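Local structure of leucine aminopeptidase 2, chloroplastic (Streptomyces sp. BC16019, 5LHJ) at residues Gly269-Pro274 / Leu323-Val328; Pro299-Pro304 / Thr488-Leu493. The protein is an M17-family metalloaminopeptidase of bottromycin maturation that probably removes N-terminal amino acids from peptides, using a pair of manganese ions. One frame throughout, in Å; residues are numbered along the deposited sequence.

Interaction 1 of 2, residues Gly269-Pro274 / Leu323-Val328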
loop_
_atom_site.group_PDB
_atom_site.type_symbol
_atom_site.label_atom_id
_atom_site.label_comp_id
_atom_site.label_asym_id
_atom_site.label_seq_id
_atom_site.Cartn_x
_atom_site.Cartn_y
_atom_site.Cartn_z
ATOM N N GLY A 269 -1.666 15.794 -11.856
ATOM C CA GLY A 269 -0.384 16.131 -12.488
ATOM C C GLY A 269 0.646 15.032 -12.295
ATOM O O GLY A 269 0.285 13.879 -12.033
ATOM N N LEU A 270 1.921 15.397 -12.380
ATOM C CA LEU A 270 3.020 14.429 -12.275
ATOM C C LEU A 270 3.083 13.693 -10.930
ATOM O O LEU A 270 3.493 12.530 -10.884
ATOM C CB LEU A 270 4.374 15.123 -12.513
ATOM C CG LEU A 270 4.653 15.728 -13.883
ATOM C CD1 LEU A 270 6.055 16.319 -13.890
ATOM C CD2 LEU A 270 4.501 14.709 -14.998
ATOM N N SER A 271 2.693 14.372 -9.850
ATOM C CA SER A 271 2.725 13.791 -8.505
ATOM C C SER A 271 1.652 12.730 -8.283
ATOM O O SER A 271 1.787 11.922 -7.359
ATOM C CB SER A 271 2.556 14.867 -7.429
ATOM O OG SER A 271 3.606 15.815 -7.459
ATOM N N LEU A 272 0.589 12.755 -9.096
ATOM C CA LEU A 272 -0.582 11.856 -8.980
ATOM C C LEU A 272 -1.505 12.205 -7.798
ATOM O O LEU A 272 -1.110 12.916 -6.866
ATOM C CB LEU A 272 -0.172 10.375 -8.888
ATOM C CG LEU A 272 0.950 9.845 -9.780
ATOM C CD1 LEU A 272 1.250 8.386 -9.439
ATOM C CD2 LEU A 272 0.567 10.016 -11.240
ATOM N N LYS A 273 -2.735 11.690 -7.844
ATOM C CA LYS A 273 -3.670 11.790 -6.716
ATOM C C LYS A 273 -3.480 10.562 -5.802
ATOM O O LYS A 273 -2.942 9.551 -6.249
ATOM C CB LYS A 273 -5.119 11.865 -7.229
ATOM C CG LYS A 273 -5.381 13.109 -8.078
ATOM C CD LYS A 273 -6.851 13.414 -8.315
ATOM C CE LYS A 273 -7.476 14.185 -7.172
ATOM N NZ LYS A 273 -7.174 15.635 -7.199
ATOM N N PRO A 274 -3.898 10.647 -4.523
ATOM C CA PRO A 274 -3.822 9.483 -3.607
ATOM C C PRO A 274 -4.629 8.261 -4.039
ATOM O O PRO A 274 -5.681 8.410 -4.666
ATOM C CB PRO A 274 -4.387 10.038 -2.301
ATOM C CG PRO A 274 -4.035 11.485 -2.341
ATOM C CD PRO A 274 -4.177 11.894 -3.784
ATOM N N LEU A 323 3.956 20.969 -15.236
ATOM C CA LEU A 323 4.527 21.567 -14.030
ATOM C C LEU A 323 5.276 20.528 -13.196
ATOM O O LEU A 323 4.759 19.438 -12.963
ATOM C CB LEU A 323 3.404 22.190 -13.191
ATOM C CG LEU A 323 3.821 23.006 -11.956
ATOM C CD1 LEU A 323 4.814 24.111 -12.253
ATOM C CD2 LEU A 323 2.576 23.595 -11.332
ATOM N N ARG A 324 6.499 20.853 -12.786
ATOM C CA ARG A 324 7.374 19.894 -12.112
ATOM C C ARG A 324 7.429 20.149 -10.618
ATOM O O ARG A 324 7.421 21.288 -10.177
ATOM C CB ARG A 324 8.810 19.976 -12.656
ATOM C CG ARG A 324 8.995 19.598 -14.130
ATOM C CD ARG A 324 10.275 20.171 -14.727
ATOM N NE ARG A 324 10.026 21.577 -14.960
ATOM C CZ ARG A 324 10.256 22.277 -16.058
ATOM N NH1 ARG A 324 10.911 21.799 -17.119
ATOM N NH2 ARG A 324 9.869 23.545 -16.033
ATOM N N VAL A 325 7.568 19.077 -9.846
ATOM C CA VAL A 325 7.899 19.190 -8.427
ATOM C C VAL A 325 9.255 19.894 -8.295
ATOM O O VAL A 325 10.219 19.523 -8.985
ATOM C CB VAL A 325 7.955 17.795 -7.752
ATOM C CG1 VAL A 325 8.491 17.894 -6.326
ATOM C CG2 VAL A 325 6.574 17.152 -7.777
ATOM N N GLY A 326 9.317 20.916 -7.446
ATOM C CA GLY A 326 10.531 21.730 -7.285
ATOM C C GLY A 326 10.509 23.041 -8.050
ATOM O O GLY A 326 11.323 23.934 -7.762
ATOM N N ASP A 327 9.597 23.178 -9.013
ATOM C CA ASP A 327 9.440 24.449 -9.726
ATOM C C ASP A 327 8.996 25.547 -8.780
ATOM O O ASP A 327 8.391 25.278 -7.740
ATOM C CB ASP A 327 8.450 24.332 -10.880
ATOM C CG ASP A 327 9.038 23.616 -12.091
ATOM O OD1 ASP A 327 10.253 23.284 -12.082
ATOM O OD2 ASP A 327 8.272 23.396 -13.054
ATOM N N VAL A 328 9.332 26.775 -9.146
ATOM C CA VAL A 328 8.949 27.934 -8.366
ATOM C C VAL A 328 8.116 28.842 -9.255
ATOM O O VAL A 328 8.521 29.169 -10.386
ATOM C CB VAL A 328 10.183 28.649 -7.758
ATOM C CG1 VAL A 328 9.799 29.990 -7.146
ATOM C CG2 VAL A 328 10.837 27.761 -6.714
HETATM O O HOH W 1 2.239 18.225 -13.063
#

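Interaction 2 of 2, residues Pro299-Pro304 / Thr488-Leu493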
loop_
_atom_site.group_PDB
_atom_site.type_symbol
_atom_site.label_atom_id
_atom_site.label_comp_id
_atom_site.label_asym_id
_atom_site.label_seq_id
_atom_site.Cartn_x
_atom_site.Cartn_y
_atom_site.Cartn_z
ATOM N N PRO A 299 -29.582 39.005 -12.038
ATOM C CA PRO A 299 -30.484 39.895 -12.810
ATOM C C PRO A 299 -31.972 39.663 -12.527
ATOM O O PRO A 299 -32.725 40.631 -12.422
ATOM C CB PRO A 299 -30.118 39.582 -14.261
ATOM C CG PRO A 299 -28.671 39.193 -14.182
ATOM C CD PRO A 299 -28.556 38.406 -12.908
ATOM N N ARG A 300 -32.378 38.411 -12.358
ATOM C CA ARG A 300 -33.772 38.087 -12.001
ATOM C C ARG A 300 -34.175 38.634 -10.641
ATOM O O ARG A 300 -35.290 39.131 -10.479
ATOM C CB ARG A 300 -33.975 36.575 -12.000
ATOM C CG ARG A 300 -35.345 36.066 -11.535
ATOM C CD ARG A 300 -36.452 36.454 -12.503
ATOM N NE ARG A 300 -37.542 35.464 -12.497
ATOM C CZ ARG A 300 -38.753 35.621 -11.952
ATOM N NH1 ARG A 300 -39.122 36.755 -11.345
ATOM N NH2 ARG A 300 -39.623 34.613 -12.024
ATOM N N LEU A 301 -33.286 38.506 -9.661
ATOM C CA LEU A 301 -33.571 38.975 -8.298
ATOM C C LEU A 301 -33.501 40.491 -8.189
ATOM O O LEU A 301 -34.179 41.082 -7.348
ATOM C CB LEU A 301 -32.605 38.343 -7.291
ATOM C CG LEU A 301 -32.621 36.815 -7.216
ATOM C CD1 LEU A 301 -31.523 36.296 -6.294
ATOM C CD2 LEU A 301 -33.983 36.272 -6.788
ATOM N N GLY A 302 -32.678 41.117 -9.025
ATOM C CA GLY A 302 -32.531 42.565 -9.039
ATOM C C GLY A 302 -31.961 43.155 -7.765
ATOM O O GLY A 302 -32.488 44.145 -7.256
ATOM N N LEU A 303 -30.881 42.564 -7.248
ATOM C CA LEU A 303 -30.245 43.067 -6.030
ATOM C C LEU A 303 -29.488 44.354 -6.310
ATOM O O LEU A 303 -28.835 44.451 -7.346
ATOM C CB LEU A 303 -29.264 42.044 -5.446
ATOM C CG LEU A 303 -29.831 40.714 -4.969
ATOM C CD1 LEU A 303 -28.703 39.884 -4.368
ATOM C CD2 LEU A 303 -30.944 40.927 -3.958
ATOM N N PRO A 304 -29.561 45.339 -5.387
ATOM C CA PRO A 304 -28.813 46.593 -5.521
ATOM C C PRO A 304 -27.369 46.415 -5.050
ATOM O O PRO A 304 -26.975 46.925 -4.000
ATOM C CB PRO A 304 -29.603 47.551 -4.613
ATOM C CG PRO A 304 -30.068 46.665 -3.505
ATOM C CD PRO A 304 -30.401 45.352 -4.167
ATOM N N THR A 488 -26.299 29.189 -0.993
ATOM C CA THR A 488 -25.592 29.950 0.050
ATOM C C THR A 488 -25.058 31.290 -0.485
ATOM O O THR A 488 -25.228 32.325 0.157
ATOM C CB THR A 488 -24.457 29.130 0.703
ATOM O OG1 THR A 488 -25.024 27.999 1.370
ATOM C CG2 THR A 488 -23.678 29.960 1.713
ATOM N N LEU A 489 -24.436 31.272 -1.657
ATOM C CA LEU A 489 -23.924 32.497 -2.267
ATOM C C LEU A 489 -25.049 33.495 -2.531
ATOM O O LEU A 489 -24.919 34.673 -2.215
ATOM C CB LEU A 489 -23.178 32.223 -3.569
ATOM C CG LEU A 489 -21.786 31.592 -3.479
ATOM C CD1 LEU A 489 -21.318 31.318 -4.897
ATOM C CD2 LEU A 489 -20.778 32.448 -2.723
ATOM N N ILE A 490 -26.150 33.018 -3.105
ATOM C CA ILE A 490 -27.288 33.898 -3.378
ATOM C C ILE A 490 -27.830 34.515 -2.086
ATOM O O ILE A 490 -28.048 35.725 -2.028
ATOM C CB ILE A 490 -28.414 33.175 -4.151
ATOM C CG1 ILE A 490 -27.937 32.812 -5.563
ATOM C CG2 ILE A 490 -29.669 34.050 -4.234
ATOM C CD1 ILE A 490 -28.870 31.877 -6.304
ATOM N N GLU A 491 -28.029 33.709 -1.048
ATOM C CA GLU A 491 -28.501 34.249 0.232
ATOM C C GLU A 491 -27.499 35.217 0.897
ATOM O O GLU A 491 -27.906 36.213 1.516
ATOM C CB GLU A 491 -28.903 33.123 1.181
ATOM C CG GLU A 491 -30.225 32.481 0.814
ATOM C CD GLU A 491 -31.445 33.378 1.061
ATOM O OE1 GLU A 491 -31.359 34.368 1.814
ATOM O OE2 GLU A 491 -32.516 33.082 0.490
ATOM N N THR A 492 -26.203 34.945 0.745
ATOM C CA THR A 492 -25.161 35.855 1.230
ATOM C C THR A 492 -25.232 37.205 0.517
ATOM O O THR A 492 -25.223 38.263 1.158
ATOM C CB THR A 492 -23.768 35.237 1.065
ATOM O OG1 THR A 492 -23.714 34.020 1.818
ATOM C CG2 THR A 492 -22.686 36.170 1.548
ATOM N N LEU A 493 -25.338 37.163 -0.803
ATOM C CA LEU A 493 -25.413 38.393 -1.588
ATOM C C LEU A 493 -26.686 39.189 -1.253
ATOM O O LEU A 493 -26.635 40.429 -1.200
ATOM C CB LEU A 493 -25.332 38.079 -3.077
ATOM C CG LEU A 493 -23.990 37.485 -3.527
ATOM C CD1 LEU A 493 -24.110 36.878 -4.911
ATOM C CD2 LEU A 493 -22.866 38.507 -3.492
#

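Interaction 1 of 2, residues Gly269-Pro274 / Leu323-Val328
L270 opens the contact at the backbone of L323 and R324. Its CG lies beside the backbone N and anti to the carbonyl carbon (chi1 -64°), and from there the CD1 branch meets L323 O at 3.5 Å. The same methyl passes R324 CA at 4.2 Å. The backbone of L270 reaches the same carbonyl through a water, which accepts from L270 N at 2.9 Å and donates to L323 O at 2.8 Å. L323 O therefore has a methyl and a water beside it. Next along the chain, S271 OG touches the V325 CG2 methyl at 3.3 Å. This is van der Waals contact; the hydroxyl has its hydrogen bonding elsewhere. S271 N bonds to T342 OG1. K273 NZ, further along the loop, forms salt bridges with D343 and D266, manganese ligands of this protein; no manganese is bound to this chain.

On the other segment, R324 to D327 form a type II turn with G326 at positive phi. D327 OD2 accepts from R324 N at 3.1 Å, from above the carboxylate plane. R324 NE forms a salt bridge with the same oxygen at 3.2 Å; the oxygen lies in the guanidinium plane and uses its syn lone pair. These bonds tie the carboxylate to the start of the turn. R324 NH1 reaches E315 of the second subunit in a salt bridge, and L270 packs on P318 of that subunit. The contact thus forms part of a subunit interface of the six-chain assembly. It joins two surface loops of the catalytic domain, one between strand 265-266 and helix 286-301, the other running from strand 306-316 into strand 328-330.

Interaction 2 of 2, residues Pro299-Pro304 / Thr488-Leu493
Two helices of the catalytic domain meet here: the C-terminal end of helix 286-301, with the loop after it, packs on helix 486-498 near the C-terminus. The contact is apolar. L301 CD1 meets the I490 CG2 methyl at 3.6 Å, and the two side chains cross at about a right angle. The touching branch of I490 is the short one, CG2, anti to the backbone N; CG1 lies beside that N (chi1 -67°).

G302 then leaves the helix with positive phi and turns the chain. L303 follows, and its side chain again sets out toward helix 486-498. Its CD1 methyl rests against the backbone of that helix, 3.8 Å from L493 C, and also lies 4.0 Å from L493 CB. L303 thus packs on main chain as well as side chain. L298, about one turn before L301 on helix 286-301, touches both L303 and L493 and extends this apolar patch.

Within helix 486-498, T492 OG1 donates to T488 O at 2.8 Å, from above the carbonyl plane. T488 O also accepts the usual helical bond from T492 N. The threonine hydroxyl is thereby satisfied inside its own helix.

L303 O is hydrogen-bonded outside the two segments, to Y245 OH. No hydrogen bond or salt bridge crosses between the segments. Between them, the contact therefore rests on aliphatic packing and burial.

Interactions 1 and 2 belong to the same catalytic domain but lie on opposite sides of the chain's centre. Their centres are 39 Å apart, the nearest atoms are about 21 Å apart, and they do not touch. Helix 286-301 links them in sequence: it follows the loop of 269-274 and ends in 299-304. Interaction 1 is near the manganese site. The side chain of S271 is about 5 Å from that of D343, and that of L323 about 6 Å from that of E345. No manganese is bound to this chain in the model. Interaction 2 is buried packing away from that site and touches no other subunit, whereas the segments of interaction 1 meet two other subunits.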